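Local coordinates for DNA mismatch repair protein MutL (Aquifex aeolicus, PDB 6LZI), which binds and probably hydrolyses ATP through its N-terminal Bergerat-fold (GHKL) ATPase domain, as part of the DNA mismatch repair machinery, at residues D18-K21 and E22-N26; E90-Y93 and S94-S97; I116-A120 and G121-G125; F152-E156 and D157-R161. All coordinates share one frame; numbering follows the deposited sequence.

Contact 1. Residues D18-K21 and E22-N26; sequences DVVK and ELVEN. With MG (magnesium ion), chain B; ADP (adenosine-5'-diphosphate), chain H.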
loop_
_atom_site.group_PDB
_atom_site.type_symbol
_atom_site.label_atom_id
_atom_site.label_comp_id
_atom_site.label_asym_id
_atom_site.label_seq_id
_atom_site.Cartn_x
_atom_site.Cartn_y
_atom_site.Cartn_z
ATOM N N ASP A 18 -6.691 2.080 -6.716
ATOM C CA ASP A 18 -5.851 1.350 -7.666
ATOM C C ASP A 18 -4.605 2.154 -7.981
ATOM O O ASP A 18 -3.532 1.597 -8.242
ATOM C CB ASP A 18 -6.587 1.076 -8.968
ATOM C CG ASP A 18 -7.789 0.189 -8.782
ATOM O OD1 ASP A 18 -7.720 -0.779 -7.976
ATOM O OD2 ASP A 18 -8.840 0.477 -9.412
ATOM N N VAL A 19 -4.780 3.477 -8.065
ATOM C CA VAL A 19 -3.660 4.377 -8.231
ATOM C C VAL A 19 -2.689 4.275 -7.052
ATOM O O VAL A 19 -1.463 4.182 -7.243
ATOM C CB VAL A 19 -4.146 5.806 -8.400
ATOM C CG1 VAL A 19 -2.887 6.714 -8.504
ATOM C CG2 VAL A 19 -5.011 5.920 -9.630
ATOM N N VAL A 20 -3.206 4.373 -5.827
ATOM C CA VAL A 20 -2.345 4.314 -4.649
ATOM C C VAL A 20 -1.573 3.015 -4.656
ATOM O O VAL A 20 -0.383 2.986 -4.406
ATOM C CB VAL A 20 -3.201 4.389 -3.387
ATOM C CG1 VAL A 20 -2.367 4.254 -2.108
ATOM C CG2 VAL A 20 -3.930 5.722 -3.360
ATOM N N LYS A 21 -2.242 1.942 -5.083
ATOM C CA LYS A 21 -1.592 0.637 -5.047
ATOM C C LYS A 21 -0.367 0.650 -5.957
ATOM O O LYS A 21 0.758 0.211 -5.577
ATOM C CB LYS A 21 -2.593 -0.436 -5.511
ATOM C CG LYS A 21 -1.990 -1.837 -5.571
ATOM C CD LYS A 21 -1.488 -2.156 -6.979
ATOM C CE LYS A 21 -1.247 -3.621 -7.153
ATOM N NZ LYS A 21 -0.589 -3.817 -8.471
ATOM N N GLU A 22 -0.582 1.096 -7.194
ATOM C CA GLU A 22 0.503 1.088 -8.171
ATOM C C GLU A 22 1.595 1.991 -7.723
ATOM O O GLU A 22 2.764 1.619 -7.837
ATOM C CB GLU A 22 0.048 1.485 -9.552
ATOM C CG GLU A 22 -1.038 0.564 -10.073
ATOM C CD GLU A 22 -0.527 -0.841 -10.375
ATOM O OE1 GLU A 22 -1.332 -1.813 -10.402
ATOM O OE2 GLU A 22 0.686 -1.012 -10.541
ATOM N N LEU A 23 1.245 3.168 -7.150
ATOM C CA LEU A 23 2.353 4.043 -6.744
ATOM C C LEU A 23 3.140 3.457 -5.567
ATOM O O LEU A 23 4.368 3.491 -5.567
ATOM C CB LEU A 23 1.842 5.464 -6.409
ATOM C CG LEU A 23 1.225 6.035 -7.696
ATOM C CD1 LEU A 23 0.615 7.453 -7.291
ATOM C CD2 LEU A 23 2.070 6.146 -8.917
ATOM N N VAL A 24 2.453 2.931 -4.540
ATOM C CA VAL A 24 3.187 2.460 -3.372
ATOM C C VAL A 24 3.972 1.220 -3.763
ATOM O O VAL A 24 5.094 1.007 -3.311
ATOM C CB VAL A 24 2.173 2.167 -2.250
ATOM C CG1 VAL A 24 2.796 1.381 -1.148
ATOM C CG2 VAL A 24 1.518 3.527 -1.724
ATOM N N GLU A 25 3.415 0.409 -4.657
ATOM C CA GLU A 25 4.208 -0.721 -5.153
ATOM C C GLU A 25 5.514 -0.236 -5.774
ATOM O O GLU A 25 6.576 -0.831 -5.510
ATOM C CB GLU A 25 3.390 -1.568 -6.150
ATOM C CG GLU A 25 4.191 -2.703 -6.800
ATOM C CD GLU A 25 3.317 -3.590 -7.683
ATOM O OE1 GLU A 25 3.558 -3.750 -8.927
ATOM O OE2 GLU A 25 2.397 -4.184 -7.104
ATOM N N ASN A 26 5.467 0.887 -6.532
ATOM C CA ASN A 26 6.648 1.409 -7.194
ATOM C C ASN A 26 7.630 1.939 -6.163
ATOM O O ASN A 26 8.851 1.730 -6.284
ATOM C CB ASN A 26 6.244 2.515 -8.177
ATOM C CG ASN A 26 5.672 1.941 -9.449
ATOM O OD1 ASN A 26 5.855 0.752 -9.699
ATOM N ND2 ASN A 26 5.029 2.728 -10.253
HETATM MG MG MG B . 4.987 -0.429 -11.103
HETATM P PB ADP H . 6.612 -1.332 -13.556
HETATM O O1B ADP H . 6.716 -0.877 -12.140
HETATM O O2B ADP H . 8.004 -1.520 -14.214
HETATM O O3B ADP H . 5.784 -2.591 -13.690
HETATM P PA ADP H . 5.480 1.291 -13.788
HETATM O O1A ADP H . 4.746 1.994 -14.893
HETATM O O2A ADP H . 4.738 1.188 -12.499
HETATM O O3A ADP H . 5.876 -0.196 -14.404
HETATM O "O5'" ADP H . 6.819 2.108 -13.402
HETATM C "C5'" ADP H . 7.712 2.140 -14.517
HETATM C "C4'" ADP H . 9.155 2.284 -14.042
HETATM O "O4'" ADP H . 9.321 3.553 -13.462
HETATM C "C3'" ADP H . 9.629 1.296 -12.997
HETATM O "O3'" ADP H . 10.198 0.130 -13.653
HETATM C "C2'" ADP H . 10.733 2.066 -12.298
HETATM O "O2'" ADP H . 11.894 1.896 -13.176
HETATM C "C1'" ADP H . 10.283 3.500 -12.426
HETATM N N9 ADP H . 9.609 3.988 -11.229
HETATM C C8 ADP H . 8.279 4.215 -11.051
HETATM N N7 ADP H . 8.028 4.697 -9.805
HETATM C C5 ADP H . 9.242 4.740 -9.198
HETATM C C6 ADP H . 9.665 5.155 -7.857
HETATM N N6 ADP H . 8.739 5.566 -6.948
HETATM N N1 ADP H . 10.994 5.077 -7.571
HETATM C C2 ADP H . 11.891 4.609 -8.534
HETATM N N3 ADP H . 11.577 4.242 -9.774
HETATM C C4 ADP H . 10.264 4.316 -10.126
HETATM O O HOH W 1 3.090 0.231 -10.168
HETATM O O HOH W 2 5.337 -2.008 -9.855
HETATM O O HOH W 3 3.789 -1.669 -12.458
#
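Lys21 and Glu22, neighbours on helix 16-29, join with Glu25 one turn on in a salt-bridge network along one side of the helix. Lys21 can be followed outward: CB and CG rest by the amide of Glu22, CD lies 3.4 Å from Glu22 OE1, CE sits between the two carboxylates, and NZ ends 2.9 Å from Glu22 OE1 and a weaker 3.3 Å from Glu25 OE2. CG stands anti to the backbone N (chi1 177°) and a bend at chi2 (-95°) swings the chain toward Glu22, whose OE1 is approached from above the carboxylate plane. Alanine in place of Lys21 would probably leave Glu22 OE1 and Glu25 OE2 without their shared cation, only the water bonds of their other oxygens still holding the two carboxylates. In the Bergerat fold this helix carries the asparagine that holds the nucleotide's metal: Asn26 OD1 binds the magnesium ion at 2.0 Å, while ND2 donates to ADP O2A at 2.7 Å. Two ADP oxygens, O1B and O2A, and three waters complete six ligands. Two of these waters tie the network to the metal, one donating to the backbone O and OE2 of Glu22, the other to Glu25 OE1. The buried side of the helix is apolar: Val19 CG1 lies 3.8 Å from Leu23 CD1, and Val20 CG1 lies 4.0 Å from Val24 CG2, each pair side by side. Strand 46-51 packs against these four residues through Ile47 and Val49, and Tyr170 of helix 156-173 touches Val24 and Lys21.

Contact 2. Residues E90-Y93 and S94-S97; sequences EALY and SISS. With ADP (adenosine-5'-diphosphate), chain H.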
loop_
_atom_site.group_PDB
_atom_site.type_symbol
_atom_site.label_atom_id
_atom_site.label_comp_id
_atom_site.label_asym_id
_atom_site.label_seq_id
_atom_site.Cartn_x
_atom_site.Cartn_y
_atom_site.Cartn_z
ATOM N N GLU A 90 2.230 0.351 -19.351
ATOM C CA GLU A 90 2.643 0.037 -18.000
ATOM C C GLU A 90 1.825 0.890 -17.051
ATOM O O GLU A 90 0.918 1.623 -17.469
ATOM C CB GLU A 90 4.132 0.256 -17.810
ATOM C CG GLU A 90 5.027 -0.977 -17.875
ATOM C CD GLU A 90 6.520 -0.616 -17.719
ATOM O OE1 GLU A 90 6.812 0.598 -17.566
ATOM O OE2 GLU A 90 7.390 -1.527 -17.739
ATOM N N ALA A 91 2.155 0.823 -15.762
ATOM C CA ALA A 91 1.214 1.327 -14.781
ATOM C C ALA A 91 1.186 2.859 -14.794
ATOM O O ALA A 91 0.099 3.459 -14.779
ATOM C CB ALA A 91 1.540 0.759 -13.390
ATOM N N LEU A 92 2.370 3.532 -14.842
ATOM C CA LEU A 92 2.284 5.007 -14.846
ATOM C C LEU A 92 1.662 5.570 -16.114
ATOM O O LEU A 92 1.075 6.689 -16.087
ATOM C CB LEU A 92 3.661 5.628 -14.644
ATOM C CG LEU A 92 4.261 5.247 -13.310
ATOM C CD1 LEU A 92 5.734 5.713 -13.230
ATOM C CD2 LEU A 92 3.483 5.909 -12.168
ATOM N N TYR A 93 1.856 4.891 -17.245
ATOM C CA TYR A 93 1.212 5.336 -18.472
ATOM C C TYR A 93 -0.285 5.316 -18.303
ATOM O O TYR A 93 -1.005 6.253 -18.698
ATOM C CB TYR A 93 1.585 4.418 -19.613
ATOM C CG TYR A 93 0.799 4.682 -20.854
ATOM C CD1 TYR A 93 1.047 5.788 -21.620
ATOM C CD2 TYR A 93 -0.199 3.809 -21.255
ATOM C CE1 TYR A 93 0.305 6.037 -22.777
ATOM C CE2 TYR A 93 -0.934 4.035 -22.421
ATOM C CZ TYR A 93 -0.678 5.146 -23.162
ATOM O OH TYR A 93 -1.421 5.358 -24.305
ATOM N N SER A 94 -0.775 4.207 -17.774
ATOM C CA SER A 94 -2.198 4.046 -17.653
ATOM C C SER A 94 -2.743 5.053 -16.632
ATOM O O SER A 94 -3.819 5.630 -16.850
ATOM C CB SER A 94 -2.484 2.555 -17.355
ATOM O OG SER A 94 -2.887 2.387 -16.029
ATOM N N ILE A 95 -1.967 5.399 -15.582
ATOM C CA ILE A 95 -2.422 6.424 -14.617
ATOM C C ILE A 95 -2.372 7.814 -15.236
ATOM O O ILE A 95 -3.295 8.614 -15.066
ATOM C CB ILE A 95 -1.565 6.380 -13.334
ATOM C CG1 ILE A 95 -1.803 5.059 -12.571
ATOM C CG2 ILE A 95 -1.843 7.605 -12.371
ATOM C CD1 ILE A 95 -0.815 4.830 -11.432
ATOM N N SER A 96 -1.324 8.118 -15.968
ATOM C CA SER A 96 -1.203 9.487 -16.500
ATOM C C SER A 96 -2.191 9.757 -17.616
ATOM O O SER A 96 -2.524 10.919 -17.897
ATOM C CB SER A 96 0.208 9.687 -17.008
ATOM O OG SER A 96 0.437 8.883 -18.190
ATOM N N SER A 97 -2.708 8.705 -18.231
ATOM C CA SER A 97 -3.602 8.962 -19.344
ATOM C C SER A 97 -5.039 9.246 -18.907
ATOM O O SER A 97 -5.928 9.466 -19.762
ATOM C CB SER A 97 -3.507 7.778 -20.299
ATOM O OG SER A 97 -4.011 6.607 -19.740
HETATM P PB ADP H . 6.612 -1.332 -13.556
HETATM O O1B ADP H . 6.716 -0.877 -12.140
HETATM O O2B ADP H . 8.004 -1.520 -14.214
HETATM O O3B ADP H . 5.784 -2.591 -13.690
HETATM P PA ADP H . 5.480 1.291 -13.788
HETATM O O1A ADP H . 4.746 1.994 -14.893
HETATM O O2A ADP H . 4.738 1.188 -12.499
HETATM O O3A ADP H . 5.876 -0.196 -14.404
HETATM O "O5'" ADP H . 6.819 2.108 -13.402
HETATM C "C5'" ADP H . 7.712 2.140 -14.517
HETATM C "C4'" ADP H . 9.155 2.284 -14.042
HETATM O "O4'" ADP H . 9.321 3.553 -13.462
HETATM C "C3'" ADP H . 9.629 1.296 -12.997
HETATM O "O3'" ADP H . 10.198 0.130 -13.653
HETATM C "C2'" ADP H . 10.733 2.066 -12.298
HETATM O "O2'" ADP H . 11.894 1.896 -13.176
HETATM C "C1'" ADP H . 10.283 3.500 -12.426
HETATM N N9 ADP H . 9.609 3.988 -11.229
HETATM C C8 ADP H . 8.279 4.215 -11.051
HETATM N N7 ADP H . 8.028 4.697 -9.805
HETATM C C5 ADP H . 9.242 4.740 -9.198
HETATM C C6 ADP H . 9.665 5.155 -7.857
HETATM N N6 ADP H . 8.739 5.566 -6.948
HETATM N N1 ADP H . 10.994 5.077 -7.571
HETATM C C2 ADP H . 11.891 4.609 -8.534
HETATM N N3 ADP H . 11.577 4.242 -9.774
HETATM C C4 ADP H . 10.264 4.316 -10.126
#
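Ser96, on the buried side of helix 91-96, brings its OG back over the preceding turn, 3.1 Å from Leu92 O and 3.0 Å from Tyr93 O; its single proton may go to either. OG takes the crowded position between backbone N and carbonyl carbon (chi1 69°), which turns it back toward these carbonyls. Leu92 O also receives Ser96 N at 2.8 Å. Along the same side Leu92 CD2 and Ile95 CD1 are only loosely in touch, and the two side chains fill in against Phe101 of strand 100-106 and against helix 16-29. The N-terminal turn of this short helix is a phosphate-binding element of the Bergerat ATP site: Leu92 N donates almost straight to ADP O1A (2.8 Å, 173°), and Ala91 CB lies 3.3 Å from ADP O2A. The helix dipole probably adds to the attraction for the phosphate. On the solvent side the contact thins out. Tyr93 reaches Ser94 with CB and the near part of its ring, and the phenol points outward. Ser94 OG makes a weak bond to Ala91 O, and Ser97 N, where the helix ends, a weak one to Tyr93 O, whereas Ser97 OG donates to Ser94 O at 3.1 Å from above the carbonyl plane.

Contact 3. Residues I116-A120 and G121-G125; sequences IEVEA and GNILG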
loop_
_atom_site.group_PDB
_atom_site.type_symbol
_atom_site.label_atom_id
_atom_site.label_comp_id
_atom_site.label_asym_id
_atom_site.label_seq_id
_atom_site.Cartn_x
_atom_site.Cartn_y
_atom_site.Cartn_z
ATOM N N ILE A 116 8.116 15.722 -14.633
ATOM C CA ILE A 116 7.403 15.622 -15.905
ATOM C C ILE A 116 5.928 15.809 -15.620
ATOM O O ILE A 116 5.411 15.392 -14.574
ATOM C CB ILE A 116 7.668 14.270 -16.600
ATOM C CG1 ILE A 116 6.971 14.211 -17.955
ATOM C CG2 ILE A 116 7.209 13.087 -15.749
ATOM C CD1 ILE A 116 7.685 13.345 -18.985
ATOM N N GLU A 117 5.252 16.511 -16.502
ATOM C CA GLU A 117 3.850 16.805 -16.308
ATOM C C GLU A 117 3.064 16.296 -17.517
ATOM O O GLU A 117 3.504 16.420 -18.665
ATOM C CB GLU A 117 3.598 18.313 -16.086
ATOM C CG GLU A 117 2.121 18.605 -15.889
ATOM C CD GLU A 117 1.834 20.067 -15.532
ATOM O OE1 GLU A 117 2.706 20.902 -15.788
ATOM O OE2 GLU A 117 0.748 20.372 -14.998
ATOM N N VAL A 118 1.949 15.631 -17.242
ATOM C CA VAL A 118 1.202 14.956 -18.304
ATOM C C VAL A 118 -0.264 15.224 -18.037
ATOM O O VAL A 118 -0.700 15.228 -16.884
ATOM C CB VAL A 118 1.487 13.437 -18.347
ATOM C CG1 VAL A 118 0.526 12.715 -19.267
ATOM C CG2 VAL A 118 2.942 13.170 -18.750
ATOM N N GLU A 119 -1.042 15.399 -19.096
ATOM C CA GLU A 119 -2.479 15.461 -18.953
ATOM C C GLU A 119 -3.090 14.452 -19.907
ATOM O O GLU A 119 -2.916 14.567 -21.127
ATOM C CB GLU A 119 -2.994 16.855 -19.269
ATOM C CG GLU A 119 -4.435 17.042 -18.930
ATOM C CD GLU A 119 -5.007 18.254 -19.624
ATOM O OE1 GLU A 119 -5.676 18.080 -20.672
ATOM O OE2 GLU A 119 -4.761 19.374 -19.121
ATOM N N ALA A 120 -3.830 13.491 -19.353
ATOM C CA ALA A 120 -4.517 12.505 -20.170
ATOM C C ALA A 120 -3.615 11.945 -21.269
ATOM O O ALA A 120 -4.007 11.813 -22.437
ATOM C CB ALA A 120 -5.786 13.116 -20.734
ATOM N N GLY A 121 -2.381 11.630 -20.896
ATOM C CA GLY A 121 -1.431 10.988 -21.763
ATOM C C GLY A 121 -0.576 11.946 -22.568
ATOM O O GLY A 121 0.468 11.539 -23.083
ATOM N N ASN A 122 -0.965 13.207 -22.659
ATOM C CA ASN A 122 -0.224 14.191 -23.450
ATOM C C ASN A 122 0.795 14.934 -22.587
ATOM O O ASN A 122 0.420 15.658 -21.657
ATOM C CB ASN A 122 -1.197 15.167 -24.091
ATOM C CG ASN A 122 -2.258 14.450 -24.907
ATOM O OD1 ASN A 122 -1.955 13.526 -25.680
ATOM N ND2 ASN A 122 -3.510 14.852 -24.723
ATOM N N ILE A 123 2.075 14.797 -22.938
ATOM C CA ILE A 123 3.149 15.423 -22.172
ATOM C C ILE A 123 3.051 16.932 -22.335
ATOM O O ILE A 123 2.910 17.436 -23.454
ATOM C CB ILE A 123 4.519 14.910 -22.636
ATOM C CG1 ILE A 123 4.588 13.376 -22.577
ATOM C CG2 ILE A 123 5.647 15.537 -21.791
ATOM C CD1 ILE A 123 5.790 12.782 -23.334
ATOM N N LEU A 124 3.117 17.654 -21.217
ATOM C CA LEU A 124 3.003 19.098 -21.199
ATOM C C LEU A 124 4.338 19.799 -20.990
ATOM O O LEU A 124 4.472 20.980 -21.344
ATOM C CB LEU A 124 2.041 19.551 -20.109
ATOM C CG LEU A 124 0.563 19.187 -20.274
ATOM C CD1 LEU A 124 -0.156 19.930 -19.153
ATOM C CD2 LEU A 124 0.038 19.595 -21.632
ATOM N N GLY A 125 5.323 19.100 -20.466
ATOM C CA GLY A 125 6.637 19.678 -20.265
ATOM C C GLY A 125 7.359 18.946 -19.159
ATOM O O GLY A 125 6.794 18.117 -18.456
HETATM O O HOH W 4 -3.988 16.905 -22.542
#
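The carboxylate of Glu117 and the amide of Asn122 are the flat groups of this beta hairpin, on the same sheet face as Glu119. Leu124 CD1 reaches the Glu117 carboxylate carbon CD at 4.1 Å, crossing obliquely, while Arg127 takes the charge of OE1 in a salt bridge. The Asn122 amide extends beside the turn, and one water accepts from its ND2 and donates to both O and OE1 of Glu119, bridging the strand ends. Strand 122-129 is the outermost strand at one edge of the large mixed sheet of the ATPase domain, and 113-119 lies next to it. Glu119 and Asn122 make a hydrogen-bonded pair closing a type I' turn, in which Gly121 has backbone angles that would drive a CB into Ala120 O. Between Glu117 and Val118 the register slips by one, a beta bulge: Glu117 O accepts from Leu124 N (2.9 Å, 175°), whereas Glu117 N donates to Gly125 O. The other face holds Val118 and Ile123, with Val118 CG2 4.2 Å from Ile123 CG1. Ile116, CG1 anti to the backbone N (chi1 -177°), sends CD1 across to Ile123 CG2 at 4.1 Å. At the turn, Val118 CG1 rests 3.5 Å from Gly121 N.

Contact 4. Residues F152-E156 and D157-R161; sequences FLKKE and DTERR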
loop_
_atom_site.group_PDB
_atom_site.type_symbol
_atom_site.label_atom_id
_atom_site.label_comp_id
_atom_site.label_asym_id
_atom_site.label_seq_id
_atom_site.Cartn_x
_atom_site.Cartn_y
_atom_site.Cartn_z
ATOM N N PHE A 152 -19.468 7.940 -11.597
ATOM C CA PHE A 152 -19.814 6.680 -10.955
ATOM C C PHE A 152 -18.845 6.289 -9.856
ATOM O O PHE A 152 -19.024 5.227 -9.246
ATOM C CB PHE A 152 -19.906 5.535 -11.987
ATOM C CG PHE A 152 -21.251 5.399 -12.654
ATOM C CD1 PHE A 152 -22.379 5.045 -11.920
ATOM C CD2 PHE A 152 -21.390 5.575 -14.026
ATOM C CE1 PHE A 152 -23.607 4.902 -12.529
ATOM C CE2 PHE A 152 -22.612 5.426 -14.632
ATOM C CZ PHE A 152 -23.724 5.089 -13.887
ATOM N N LEU A 153 -17.819 7.096 -9.560
ATOM C CA LEU A 153 -16.966 6.753 -8.444
ATOM C C LEU A 153 -17.770 6.801 -7.156
ATOM O O LEU A 153 -18.768 7.522 -7.036
ATOM C CB LEU A 153 -15.766 7.694 -8.323
ATOM C CG LEU A 153 -14.679 7.618 -9.399
ATOM C CD1 LEU A 153 -13.746 8.833 -9.277
ATOM C CD2 LEU A 153 -13.874 6.367 -9.169
ATOM N N LYS A 154 -17.291 6.052 -6.166
ATOM C CA LYS A 154 -18.033 5.951 -4.935
ATOM C C LYS A 154 -17.793 7.227 -4.124
ATOM O O LYS A 154 -16.889 8.023 -4.435
ATOM C CB LYS A 154 -17.635 4.659 -4.198
ATOM C CG LYS A 154 -18.382 3.429 -4.757
ATOM C CD LYS A 154 -17.509 2.214 -4.977
ATOM C CE LYS A 154 -16.627 1.887 -3.769
ATOM N NZ LYS A 154 -15.748 0.670 -3.970
ATOM N N LYS A 155 -18.687 7.466 -3.153
ATOM C CA LYS A 155 -18.533 8.614 -2.263
ATOM C C LYS A 155 -17.127 8.665 -1.690
ATOM O O LYS A 155 -16.474 7.636 -1.530
ATOM C CB LYS A 155 -19.532 8.548 -1.120
ATOM C CG LYS A 155 -20.875 9.023 -1.490
ATOM C CD LYS A 155 -21.821 8.716 -0.340
ATOM C CE LYS A 155 -23.209 9.285 -0.538
ATOM N NZ LYS A 155 -24.019 8.959 0.665
ATOM N N GLU A 156 -16.696 9.883 -1.344
ATOM C CA GLU A 156 -15.360 10.119 -0.805
ATOM C C GLU A 156 -15.059 9.217 0.377
ATOM O O GLU A 156 -13.961 8.654 0.487
ATOM C CB GLU A 156 -15.234 11.584 -0.389
ATOM C CG GLU A 156 -15.020 12.568 -1.533
ATOM C CD GLU A 156 -16.300 13.021 -2.217
ATOM O OE1 GLU A 156 -17.064 13.839 -1.641
ATOM O OE2 GLU A 156 -16.551 12.556 -3.339
ATOM N N ASP A 157 -16.031 9.044 1.285
ATOM C CA ASP A 157 -15.677 8.308 2.483
ATOM C C ASP A 157 -15.455 6.822 2.200
ATOM O O ASP A 157 -14.635 6.181 2.867
ATOM C CB ASP A 157 -16.721 8.499 3.589
ATOM C CG ASP A 157 -16.065 8.510 4.951
ATOM O OD1 ASP A 157 -15.407 9.531 5.241
ATOM O OD2 ASP A 157 -16.131 7.485 5.676
ATOM N N THR A 158 -16.172 6.260 1.221
ATOM C CA THR A 158 -15.903 4.892 0.807
ATOM C C THR A 158 -14.522 4.776 0.145
ATOM O O THR A 158 -13.766 3.825 0.415
ATOM C CB THR A 158 -17.015 4.418 -0.138
ATOM O OG1 THR A 158 -18.275 4.448 0.547
ATOM C CG2 THR A 158 -16.746 3.017 -0.586
ATOM N N GLU A 159 -14.170 5.736 -0.712
ATOM C CA GLU A 159 -12.854 5.665 -1.341
ATOM C C GLU A 159 -11.772 5.818 -0.319
ATOM O O GLU A 159 -10.723 5.188 -0.439
ATOM C CB GLU A 159 -12.682 6.751 -2.390
ATOM C CG GLU A 159 -12.968 6.319 -3.802
ATOM C CD GLU A 159 -12.304 4.979 -4.163
ATOM O OE1 GLU A 159 -11.036 4.793 -4.190
ATOM O OE2 GLU A 159 -13.115 4.117 -4.457
ATOM N N ARG A 160 -12.027 6.645 0.701
ATOM C CA ARG A 160 -11.037 6.857 1.753
ATOM C C ARG A 160 -10.729 5.561 2.481
ATOM O O ARG A 160 -9.557 5.187 2.671
ATOM C CB ARG A 160 -11.563 7.868 2.756
ATOM C CG ARG A 160 -11.631 9.331 2.284
ATOM C CD ARG A 160 -12.674 10.151 3.113
ATOM N NE ARG A 160 -12.820 11.506 2.572
ATOM C CZ ARG A 160 -13.856 12.311 2.782
ATOM N NH1 ARG A 160 -14.874 11.924 3.550
ATOM N NH2 ARG A 160 -13.873 13.511 2.205
ATOM N N ARG A 161 -11.783 4.819 2.838
ATOM C CA ARG A 161 -11.568 3.619 3.630
ATOM C C ARG A 161 -10.817 2.564 2.824
ATOM O O ARG A 161 -9.973 1.841 3.382
ATOM C CB ARG A 161 -12.926 3.114 4.172
ATOM C CG ARG A 161 -13.580 3.998 5.279
ATOM C CD ARG A 161 -14.974 3.462 5.727
ATOM N NE ARG A 161 -15.359 2.245 4.995
ATOM C CZ ARG A 161 -16.301 2.193 4.054
ATOM N NH1 ARG A 161 -16.988 3.283 3.738
ATOM N NH2 ARG A 161 -16.567 1.047 3.436
HETATM O O HOH W 5 -20.404 4.848 -1.643
#
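Asp157 and Glu156 flank the guanidinium of Arg160 at the start of helix 156-173, Asp157 at its edge and Glu156 CB over one face. Asp157 OD1 receives Arg160 NH1 at 3.0 Å on its anti lone pair, and the acceptor lies practically in the guanidinium plane. Thr158 comes next: its CG2, anti to the backbone N, is pressed against Lys154 CE at 3.4 Å, tighter than usual carbon contact, the two side chains crossing at about a right angle. Thr158 OG1 also meets a water at 3.1 Å, which reaches Lys155 N only weakly. Glu159 gives its backbone N to O of Lys155, the N-cap residue, at 3.1 Å, closing the first helical turn. Its carboxylate is turned to other partners, OE2 to Lys162 in a salt bridge and OE1 to the backbone N of Val17 at the start of helix 16-29; Lys154 NZ stays 4.4 Å from OE2, too far for a salt bridge. Arg160 donates its backbone N to Glu156 O at 2.8 Å, and its extended chain passes close over that same oxygen before the guanidinium settles with Glu156 CB 3.4 Å above its plane. NE is held by Glu184 in a further salt bridge. A leucine at Arg160 would probably leave Asp157 and Glu184 without their common cation and strip the flat cover from Glu156 CB. Acidic Asp157 in the first turn probably also interacts favourably with the helix dipole, so the chemistry implies a helix start fastened by charge pairs as well as backbone bonds.

Contacts 1 and 2 lie side by side, their centres 11 Å apart, and both hold the ADP alpha-phosphate: contact 1 through O2A and the magnesium ion, contact 2 through O1A. They also pack directly, Leu23 CD2 lying 3.6 Å from Leu92 CD2 and Glu22 OE2 3.5 Å from Ala91 CB. Contact 3 sits beyond contact 2, also about 11 Å between centres; Ser96 O and Gly121 N, 3.1 Å apart, probably share a hydrogen bond, connecting the hairpin turn to the helix end. Contact 4 is the outlier: its nearest atoms are about 6 Å from contact 1, about 12 Å from contact 2 and about 15 Å from contact 3, and it touches none of them.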